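Local coordinates for Old Yellow Enzyme (Pichia, PDB 6AGZ), which binds flavin mononucleotide in a TIM barrel and, as an old yellow enzyme, probably catalyses the asymmetric reduction of enone compounds, at residues I340-L352 against L360-K372. Numbering follows the deposited sequence.
Sequences IGCSRYFTSNPDL and LPLTPYDRSRFYK. With FMN (flavin mononucleotide), chain C.
Y345 lies between two side chains of 360-372: L362 CD2 packs over one face of its ring, 4.2 Å from the centroid, and the edge of Y365 meets the opposite face in a T-shaped stack, centroids 4.9 Å apart and planes at 80°. The Y365 ring in turn offers a face to R344, whose CB stands 3.8 Å from its centroid in a CH-pi contact. Chi1 of Y365 (56°) sets CG between backbone N and carbonyl carbon, turning one ring face to R344 CB and an edge toward Y345. Shortening Y345 to an alanine is likely to open a gap between L362 and Y365 and take the aromatic face from the Y365 edge. Bent at chi3, R344 curls back to the FMN phosphate: NE donates to O3P (2.9 Å) and NH2 to O1P (3.0 Å), the latter nearly straight at 169°. Further along 344-348, S348 OG donates to T363 O at 2.9 Å from above the carbonyl plane, and L352 CD1 rests on L362 CG. F370 touches R344 CG through CZ and the flavin methyl C7M through CD2. The weakly bonded helix 344-348 follows the last barrel strand, 338-341; the 360-372 loop, leaving helix 352-358, folds back across it, while T347 also touches Y52 of helix 47-57.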
ATOM      1  N   ILE A 340      -9.491 -17.903   9.405  1.00 16.40           N
ATOM      2  CA  ILE A 340      -8.352 -17.952  10.316  1.00 15.51           C
ATOM      3  C   ILE A 340      -7.651 -19.290  10.126  1.00 15.60           C
ATOM      4  O   ILE A 340      -8.262 -20.350  10.311  1.00 16.74           O
ATOM      5  CB  ILE A 340      -8.778 -17.759  11.779  1.00 16.32           C
ATOM      6  CG1 ILE A 340      -9.405 -16.376  11.972  1.00 15.92           C
ATOM      7  CG2 ILE A 340      -7.585 -17.935  12.704  1.00 15.85           C
ATOM      8  CD1 ILE A 340      -8.425 -15.232  11.811  1.00 16.56           C
ATOM      9  N   GLY A 341      -6.375 -19.239   9.758  1.00 15.84           N
ATOM     10  CA  GLY A 341      -5.578 -20.434   9.546  1.00 15.87           C
ATOM     11  C   GLY A 341      -4.669 -20.715  10.738  1.00 16.39           C
ATOM     12  O   GLY A 341      -4.033 -19.807  11.270  1.00 18.06           O
ATOM     13  N   CYS A 342      -4.632 -21.981  11.144  1.00 15.59           N
ATOM     14  CA  CYS A 342      -3.764 -22.442  12.225  1.00 16.65           C
ATOM     15  C   CYS A 342      -3.043 -23.694  11.744  1.00 16.85           C
ATOM     16  O   CYS A 342      -3.675 -24.737  11.543  1.00 19.11           O
ATOM     17  CB  CYS A 342      -4.564 -22.722  13.498  1.00 16.60           C
ATOM     18  SG  CYS A 342      -5.586 -21.338  14.056  1.00 18.47           S
ATOM     19  N   SER A 343      -1.725 -23.595  11.559  1.00 15.73           N
ATOM     20  CA  SER A 343      -0.939 -24.676  10.967  1.00 16.92           C
ATOM     21  C   SER A 343      -0.224 -25.524  12.014  1.00 17.06           C
ATOM     22  O   SER A 343      -0.441 -26.737  12.086  1.00 17.11           O
ATOM     23  CB  SER A 343       0.082 -24.098   9.978  1.00 17.35           C
ATOM     24  OG  SER A 343       1.057 -25.065   9.626  1.00 16.90           O
ATOM     25  N   ARG A 344       0.626 -24.899  12.834  1.00 17.41           N
ATOM     26  CA  ARG A 344       1.504 -25.665  13.715  1.00 17.47           C
ATOM     27  C   ARG A 344       0.714 -26.455  14.751  1.00 16.06           C
ATOM     28  O   ARG A 344       1.046 -27.610  15.045  1.00 14.40           O
ATOM     29  CB  ARG A 344       2.513 -24.732  14.386  1.00 18.06           C
ATOM     30  CG  ARG A 344       3.650 -24.318  13.460  1.00 17.12           C
ATOM     31  CD  ARG A 344       4.570 -23.284  14.090  1.00 17.66           C
ATOM     32  NE  ARG A 344       3.989 -21.944  14.076  1.00 18.72           N
ATOM     33  CZ  ARG A 344       4.658 -20.839  14.394  1.00 20.08           C
ATOM     34  NH1 ARG A 344       5.934 -20.914  14.749  1.00 20.57           N
ATOM     35  NH2 ARG A 344       4.053 -19.660  14.353  1.00 20.37           N
ATOM     36  N   TYR A 345      -0.340 -25.861  15.310  1.00 16.92           N
ATOM     37  CA  TYR A 345      -1.162 -26.590  16.267  1.00 17.96           C
ATOM     38  C   TYR A 345      -2.076 -27.608  15.600  1.00 17.00           C
ATOM     39  O   TYR A 345      -2.510 -28.555  16.262  1.00 19.01           O
ATOM     40  CB  TYR A 345      -1.986 -25.619  17.113  1.00 19.07           C
ATOM     41  CG  TYR A 345      -1.196 -25.024  18.253  1.00 21.36           C
ATOM     42  CD1 TYR A 345      -0.885 -25.783  19.373  1.00 22.27           C
ATOM     43  CD2 TYR A 345      -0.753 -23.710  18.206  1.00 22.74           C
ATOM     44  CE1 TYR A 345      -0.157 -25.250  20.418  1.00 24.05           C
ATOM     45  CE2 TYR A 345      -0.024 -23.167  19.248  1.00 24.21           C
ATOM     46  CZ  TYR A 345       0.270 -23.940  20.349  1.00 25.17           C
ATOM     47  OH  TYR A 345       0.994 -23.402  21.388  1.00 27.74           O
ATOM     48  N   PHE A 346      -2.374 -27.443  14.310  1.00 15.49           N
ATOM     49  CA  PHE A 346      -3.159 -28.453  13.611  1.00 14.76           C
ATOM     50  C   PHE A 346      -2.353 -29.728  13.396  1.00 14.32           C
ATOM     51  O   PHE A 346      -2.931 -30.815  13.285  1.00 14.00           O
ATOM     52  CB  PHE A 346      -3.659 -27.903  12.277  1.00 15.35           C
ATOM     53  CG  PHE A 346      -5.103 -28.212  11.996  1.00 15.81           C
ATOM     54  CD1 PHE A 346      -5.632 -29.458  12.289  1.00 16.84           C
ATOM     55  CD2 PHE A 346      -5.934 -27.249  11.445  1.00 14.39           C
ATOM     56  CE1 PHE A 346      -6.963 -29.738  12.034  1.00 17.17           C
ATOM     57  CE2 PHE A 346      -7.264 -27.524  11.186  1.00 14.82           C
ATOM     58  CZ  PHE A 346      -7.779 -28.771  11.480  1.00 15.39           C
ATOM     59  N   THR A 347      -1.023 -29.616  13.342  1.00 15.12           N
ATOM     60  CA  THR A 347      -0.185 -30.801  13.175  1.00 14.98           C
ATOM     61  C   THR A 347      -0.257 -31.708  14.397  1.00 14.66           C
ATOM     62  O   THR A 347      -0.259 -32.938  14.266  1.00 13.85           O
ATOM     63  CB  THR A 347       1.262 -30.391  12.903  1.00 15.38           C
ATOM     64  OG1 THR A 347       1.799 -29.723  14.053  1.00 15.35           O
ATOM     65  CG2 THR A 347       1.338 -29.462  11.699  1.00 13.15           C
ATOM     66  N   SER A 348      -0.310 -31.125  15.594  1.00 14.94           N
ATOM     67  CA  SER A 348      -0.307 -31.885  16.836  1.00 15.66           C
ATOM     68  C   SER A 348      -1.699 -32.062  17.426  1.00 16.16           C
ATOM     69  O   SER A 348      -1.842 -32.728  18.458  1.00 15.79           O
ATOM     70  CB  SER A 348       0.606 -31.211  17.862  1.00 16.81           C
ATOM     71  OG  SER A 348       0.165 -29.897  18.159  1.00 17.83           O
ATOM     72  N   ASN A 349      -2.724 -31.484  16.803  1.00 15.87           N
ATOM     73  CA  ASN A 349      -4.104 -31.587  17.271  1.00 17.17           C
ATOM     74  C   ASN A 349      -4.983 -31.975  16.093  1.00 18.42           C
ATOM     75  O   ASN A 349      -5.510 -31.103  15.385  1.00 13.41           O
ATOM     76  CB  ASN A 349      -4.578 -30.279  17.902  1.00 17.26           C
ATOM     77  CG  ASN A 349      -3.755 -29.882  19.112  1.00 18.74           C
ATOM     78  OD1 ASN A 349      -2.688 -29.277  18.991  1.00 17.93           O
ATOM     79  ND2 ASN A 349      -4.254 -30.226  20.292  1.00 15.04           N
ATOM     80  N   PRO A 350      -5.160 -33.276  15.841  1.00 17.88           N
ATOM     81  CA  PRO A 350      -6.040 -33.693  14.741  1.00 18.15           C
ATOM     82  C   PRO A 350      -7.489 -33.297  14.951  1.00 18.66           C
ATOM     83  O   PRO A 350      -8.225 -33.144  13.967  1.00 19.65           O
ATOM     84  CB  PRO A 350      -5.870 -35.220  14.708  1.00 19.20           C
ATOM     85  CG  PRO A 350      -5.430 -35.583  16.081  1.00 19.89           C
ATOM     86  CD  PRO A 350      -4.577 -34.428  16.549  1.00 18.45           C
ATOM     87  N   ASP A 351      -7.924 -33.124  16.200  1.00 17.33           N
ATOM     88  CA  ASP A 351      -9.270 -32.662  16.515  1.00 14.81           C
ATOM     89  C   ASP A 351      -9.290 -31.195  16.934  1.00 17.01           C
ATOM     90  O   ASP A 351     -10.090 -30.803  17.790  1.00 17.23           O
ATOM     91  CB  ASP A 351      -9.884 -33.544  17.603  1.00 15.52           C
ATOM     92  CG  ASP A 351      -9.038 -33.592  18.859  1.00 19.11           C
ATOM     93  OD1 ASP A 351      -7.847 -33.220  18.786  1.00 18.50           O
ATOM     94  OD2 ASP A 351      -9.561 -34.000  19.918  1.00 16.45           O
ATOM     95  N   LEU A 352      -8.419 -30.378  16.345  1.00 16.48           N
ATOM     96  CA  LEU A 352      -8.351 -28.959  16.687  1.00 14.65           C
ATOM     97  C   LEU A 352      -9.674 -28.214  16.540  1.00 14.83           C
ATOM     98  O   LEU A 352      -9.959 -27.357  17.395  1.00 17.80           O
ATOM     99  CB  LEU A 352      -7.262 -28.279  15.840  1.00 14.54           C
ATOM    100  CG  LEU A 352      -7.013 -26.794  16.126  1.00 14.60           C
ATOM    101  CD1 LEU A 352      -6.375 -26.625  17.496  1.00 13.74           C
ATOM    102  CD2 LEU A 352      -6.150 -26.153  15.048  1.00 14.38           C
ATOM    103  N   LEU A 360     -10.979 -26.458  24.774  1.00 22.59           N
ATOM    104  CA  LEU A 360     -10.221 -27.501  25.452  1.00 22.22           C
ATOM    105  C   LEU A 360      -8.728 -27.337  25.188  1.00 22.11           C
ATOM    106  O   LEU A 360      -8.338 -26.919  24.096  1.00 20.84           O
ATOM    107  CB  LEU A 360     -10.684 -28.882  24.994  1.00 22.39           C
ATOM    108  CG  LEU A 360     -12.200 -29.116  25.084  1.00 23.05           C
ATOM    109  CD1 LEU A 360     -12.647 -30.307  24.238  1.00 22.67           C
ATOM    110  CD2 LEU A 360     -12.655 -29.291  26.534  1.00 19.82           C
ATOM    111  N   PRO A 361      -7.885 -27.660  26.172  1.00 23.12           N
ATOM    112  CA  PRO A 361      -6.447 -27.408  26.025  1.00 23.98           C
ATOM    113  C   PRO A 361      -5.851 -28.141  24.832  1.00 24.58           C
ATOM    114  O   PRO A 361      -6.258 -29.251  24.482  1.00 23.45           O
ATOM    115  CB  PRO A 361      -5.855 -27.917  27.346  1.00 24.20           C
ATOM    116  CG  PRO A 361      -6.896 -28.828  27.913  1.00 24.16           C
ATOM    117  CD  PRO A 361      -8.205 -28.240  27.487  1.00 25.10           C
ATOM    118  N   LEU A 362      -4.868 -27.497  24.210  1.00 24.11           N
ATOM    119  CA  LEU A 362      -4.233 -27.990  23.000  1.00 22.16           C
ATOM    120  C   LEU A 362      -2.955 -28.750  23.333  1.00 21.94           C
ATOM    121  O   LEU A 362      -2.256 -28.440  24.302  1.00 22.65           O
ATOM    122  CB  LEU A 362      -3.910 -26.834  22.046  1.00 21.41           C
ATOM    123  CG  LEU A 362      -4.982 -26.276  21.100  1.00 22.43           C
ATOM    124  CD1 LEU A 362      -6.315 -26.048  21.794  1.00 24.64           C
ATOM    125  CD2 LEU A 362      -4.494 -24.979  20.469  1.00 20.98           C
ATOM    126  N   THR A 363      -2.660 -29.748  22.515  1.00 20.35           N
ATOM    127  CA  THR A 363      -1.405 -30.478  22.613  1.00 20.52           C
ATOM    128  C   THR A 363      -0.285 -29.650  21.992  1.00 20.23           C
ATOM    129  O   THR A 363      -0.430 -29.175  20.860  1.00 20.68           O
ATOM    130  CB  THR A 363      -1.505 -31.824  21.900  1.00 20.39           C
ATOM    131  OG1 THR A 363      -2.580 -32.587  22.462  1.00 19.04           O
ATOM    132  CG2 THR A 363      -0.203 -32.603  22.038  1.00 21.92           C
ATOM    133  N   PRO A 364       0.824 -29.440  22.699  1.00 21.09           N
ATOM    134  CA  PRO A 364       1.942 -28.693  22.111  1.00 20.01           C
ATOM    135  C   PRO A 364       2.463 -29.378  20.856  1.00 19.81           C
ATOM    136  O   PRO A 364       2.530 -30.607  20.779  1.00 17.77           O
ATOM    137  CB  PRO A 364       2.991 -28.688  23.228  1.00 20.00           C
ATOM    138  CG  PRO A 364       2.205 -28.885  24.489  1.00 21.03           C
ATOM    139  CD  PRO A 364       1.064 -29.784  24.111  1.00 21.48           C
ATOM    140  N   TYR A 365       2.822 -28.570  19.863  1.00 19.87           N
ATOM    141  CA  TYR A 365       3.402 -29.122  18.650  1.00 20.41           C
ATOM    142  C   TYR A 365       4.895 -29.371  18.842  1.00 20.42           C
ATOM    143  O   TYR A 365       5.540 -28.804  19.728  1.00 19.71           O
ATOM    144  CB  TYR A 365       3.156 -28.196  17.457  1.00 21.56           C
ATOM    145  CG  TYR A 365       3.655 -26.777  17.630  1.00 22.28           C
ATOM    146  CD1 TYR A 365       4.981 -26.450  17.378  1.00 22.85           C
ATOM    147  CD2 TYR A 365       2.794 -25.761  18.026  1.00 22.13           C
ATOM    148  CE1 TYR A 365       5.440 -25.155  17.528  1.00 22.95           C
ATOM    149  CE2 TYR A 365       3.244 -24.462  18.177  1.00 22.02           C
ATOM    150  CZ  TYR A 365       4.567 -24.166  17.927  1.00 23.74           C
ATOM    151  OH  TYR A 365       5.022 -22.875  18.075  1.00 25.63           O
ATOM    152  N   ASP A 366       5.441 -30.236  17.993  1.00 20.15           N
ATOM    153  CA  ASP A 366       6.833 -30.668  18.086  1.00 20.64           C
ATOM    154  C   ASP A 366       7.513 -30.363  16.755  1.00 19.29           C
ATOM    155  O   ASP A 366       7.385 -31.128  15.794  1.00 19.06           O
ATOM    156  CB  ASP A 366       6.917 -32.151  18.440  1.00 22.41           C
ATOM    157  CG  ASP A 366       8.337 -32.613  18.695  1.00 24.62           C
ATOM    158  OD1 ASP A 366       9.255 -31.766  18.711  1.00 25.33           O
ATOM    159  OD2 ASP A 366       8.534 -33.830  18.895  1.00 25.50           O
ATOM    160  N   ARG A 367       8.239 -29.243  16.709  1.00 18.68           N
ATOM    161  CA  ARG A 367       8.906 -28.826  15.479  1.00 19.20           C
ATOM    162  C   ARG A 367       9.941 -29.846  15.019  1.00 19.30           C
ATOM    163  O   ARG A 367      10.174 -29.992  13.813  1.00 19.94           O
ATOM    164  CB  ARG A 367       9.552 -27.452  15.680  1.00 21.55           C
ATOM    165  CG  ARG A 367      10.614 -27.093  14.652  1.00 24.22           C
ATOM    166  CD  ARG A 367      10.996 -25.623  14.720  1.00 26.91           C
ATOM    167  NE  ARG A 367       9.923 -24.761  14.232  1.00 29.23           N
ATOM    168  CZ  ARG A 367       9.673 -24.538  12.945  1.00 29.09           C
ATOM    169  NH1 ARG A 367      10.417 -25.114  12.011  1.00 28.97           N
ATOM    170  NH2 ARG A 367       8.676 -23.738  12.592  1.00 27.86           N
ATOM    171  N   SER A 368      10.551 -30.578  15.955  1.00 18.78           N
ATOM    172  CA  SER A 368      11.603 -31.525  15.597  1.00 18.97           C
ATOM    173  C   SER A 368      11.105 -32.639  14.686  1.00 19.65           C
ATOM    174  O   SER A 368      11.924 -33.328  14.067  1.00 21.37           O
ATOM    175  CB  SER A 368      12.218 -32.132  16.860  1.00 18.04           C
ATOM    176  OG  SER A 368      11.327 -33.048  17.471  1.00 16.15           O
ATOM    177  N   ARG A 369       9.788 -32.833  14.584  1.00 19.24           N
ATOM    178  CA  ARG A 369       9.216 -33.866  13.728  1.00 18.35           C
ATOM    179  C   ARG A 369       8.348 -33.280  12.620  1.00 16.00           C
ATOM    180  O   ARG A 369       7.563 -34.007  12.001  1.00 13.75           O
ATOM    181  CB  ARG A 369       8.421 -34.873  14.561  1.00 20.19           C
ATOM    182  CG  ARG A 369       9.289 -35.957  15.190  1.00 23.79           C
ATOM    183  CD  ARG A 369       9.146 -36.008  16.702  1.00 26.48           C
ATOM    184  NE  ARG A 369       8.389 -37.175  17.148  1.00 27.57           N
ATOM    185  CZ  ARG A 369       7.312 -37.119  17.924  1.00 28.02           C
ATOM    186  NH1 ARG A 369       6.856 -35.949  18.350  1.00 29.21           N
ATOM    187  NH2 ARG A 369       6.691 -38.235  18.277  1.00 28.67           N
ATOM    188  N   PHE A 370       8.474 -31.977  12.355  1.00 15.65           N
ATOM    189  CA  PHE A 370       7.774 -31.375  11.224  1.00 16.83           C
ATOM    190  C   PHE A 370       8.184 -32.035   9.914  1.00 18.34           C
ATOM    191  O   PHE A 370       7.333 -32.378   9.083  1.00 16.92           O
ATOM    192  CB  PHE A 370       8.057 -29.872  11.162  1.00 16.43           C
ATOM    193  CG  PHE A 370       7.291 -29.056  12.167  1.00 15.26           C
ATOM    194  CD1 PHE A 370       6.293 -29.626  12.938  1.00 15.55           C
ATOM    195  CD2 PHE A 370       7.564 -27.706  12.323  1.00 14.59           C
ATOM    196  CE1 PHE A 370       5.588 -28.866  13.857  1.00 15.71           C
ATOM    197  CE2 PHE A 370       6.863 -26.941  13.237  1.00 15.19           C
ATOM    198  CZ  PHE A 370       5.875 -27.521  14.005  1.00 14.45           C
ATOM    199  N   TYR A 371       9.488 -32.224   9.714  1.00 20.32           N
ATOM    200  CA  TYR A 371      10.034 -32.681   8.442  1.00 23.25           C
ATOM    201  C   TYR A 371      10.702 -34.048   8.560  1.00 24.57           C
ATOM    202  O   TYR A 371      11.629 -34.356   7.808  1.00 24.90           O
ATOM    203  CB  TYR A 371      11.023 -31.657   7.886  1.00 23.75           C
ATOM    204  CG  TYR A 371      10.464 -30.258   7.757  1.00 23.42           C
ATOM    205  CD1 TYR A 371       9.506 -29.957   6.797  1.00 23.40           C
ATOM    206  CD2 TYR A 371      10.900 -29.236   8.590  1.00 22.91           C
ATOM    207  CE1 TYR A 371       8.995 -28.678   6.674  1.00 22.35           C
ATOM    208  CE2 TYR A 371      10.396 -27.954   8.474  1.00 22.78           C
ATOM    209  CZ  TYR A 371       9.444 -27.681   7.515  1.00 23.01           C
ATOM    210  OH  TYR A 371       8.939 -26.406   7.396  1.00 24.26           O
ATOM    211  N   LYS A 372      10.244 -34.881   9.493  1.00 24.20           N
ATOM    212  CA  LYS A 372      10.787 -36.230   9.626  1.00 24.40           C
ATOM    213  C   LYS A 372      10.360 -37.047   8.412  1.00 24.02           C
ATOM    214  O   LYS A 372       9.200 -37.457   8.305  1.00 24.00           O
ATOM    215  CB  LYS A 372      10.314 -36.873  10.926  1.00 25.22           C
ATOM    216  CG  LYS A 372      11.247 -37.955  11.457  1.00 27.20           C
ATOM    217  CD  LYS A 372      10.788 -38.467  12.815  1.00 28.98           C
ATOM    218  CE  LYS A 372      11.960 -38.974  13.647  1.00 31.06           C
ATOM    219  NZ  LYS A 372      12.514 -40.255  13.126  1.00 31.45           N
TER
HETATM  220  N1  FMN C 501       3.070 -22.409   4.017  1.00 14.92           N
HETATM  221  C2  FMN C 501       2.827 -22.573   2.666  1.00 15.35           C
HETATM  222  O2  FMN C 501       2.296 -21.669   2.022  1.00 14.37           O
HETATM  223  N3  FMN C 501       3.182 -23.747   2.033  1.00 15.65           N
HETATM  224  C4  FMN C 501       3.778 -24.761   2.751  1.00 17.33           C
HETATM  225  O4  FMN C 501       4.097 -25.811   2.195  1.00 20.38           O
HETATM  226  C4A FMN C 501       4.021 -24.598   4.109  1.00 16.41           C
HETATM  227  N5  FMN C 501       4.617 -25.612   4.822  1.00 17.72           N
HETATM  228  C5A FMN C 501       4.859 -25.460   6.170  1.00 18.81           C
HETATM  229  C6  FMN C 501       5.461 -26.489   6.882  1.00 20.06           C
HETATM  230  C7  FMN C 501       5.709 -26.343   8.241  1.00 21.96           C
HETATM  231  C7M FMN C 501       6.356 -27.456   9.009  1.00 22.69           C
HETATM  232  C8  FMN C 501       5.357 -25.167   8.889  1.00 21.07           C
HETATM  233  C8M FMN C 501       5.625 -25.007  10.356  1.00 22.50           C
HETATM  234  C9  FMN C 501       4.758 -24.137   8.175  1.00 19.48           C
HETATM  235  C9A FMN C 501       4.504 -24.280   6.813  1.00 17.80           C
HETATM  236  N10 FMN C 501       3.908 -23.257   6.097  1.00 16.58           N
HETATM  237  C10 FMN C 501       3.667 -23.417   4.745  1.00 15.61           C
HETATM  238  C1' FMN C 501       3.512 -21.983   6.789  1.00 16.76           C
HETATM  239  C2' FMN C 501       2.129 -22.204   7.408  1.00 17.21           C
HETATM  240  O2' FMN C 501       1.198 -22.470   6.382  1.00 17.43           O
HETATM  241  C3' FMN C 501       1.649 -21.026   8.254  1.00 17.00           C
HETATM  242  O3' FMN C 501       1.488 -19.883   7.443  1.00 16.74           O
HETATM  243  C4' FMN C 501       2.625 -20.731   9.389  1.00 17.18           C
HETATM  244  O4' FMN C 501       2.966 -21.932  10.043  1.00 15.28           O
HETATM  245  C5' FMN C 501       2.030 -19.772  10.413  1.00 17.70           C
HETATM  246  O5' FMN C 501       0.804 -20.287  10.885  1.00 19.55           O
HETATM  247  P   FMN C 501       0.692 -20.852  12.388  1.00 18.30           P
HETATM  248  O1P FMN C 501       1.203 -19.804  13.348  1.00 21.30           O
HETATM  249  O2P FMN C 501      -0.749 -21.168  12.710  1.00 19.09           O
HETATM  250  O3P FMN C 501       1.521 -22.108  12.505  1.00 16.81           O
HETATM  251  O   HOH W   1       3.702 -31.162  15.814  1.00 13.13           O
HETATM  252  O   HOH W   2      -2.796 -34.487  20.428  1.00 21.75           O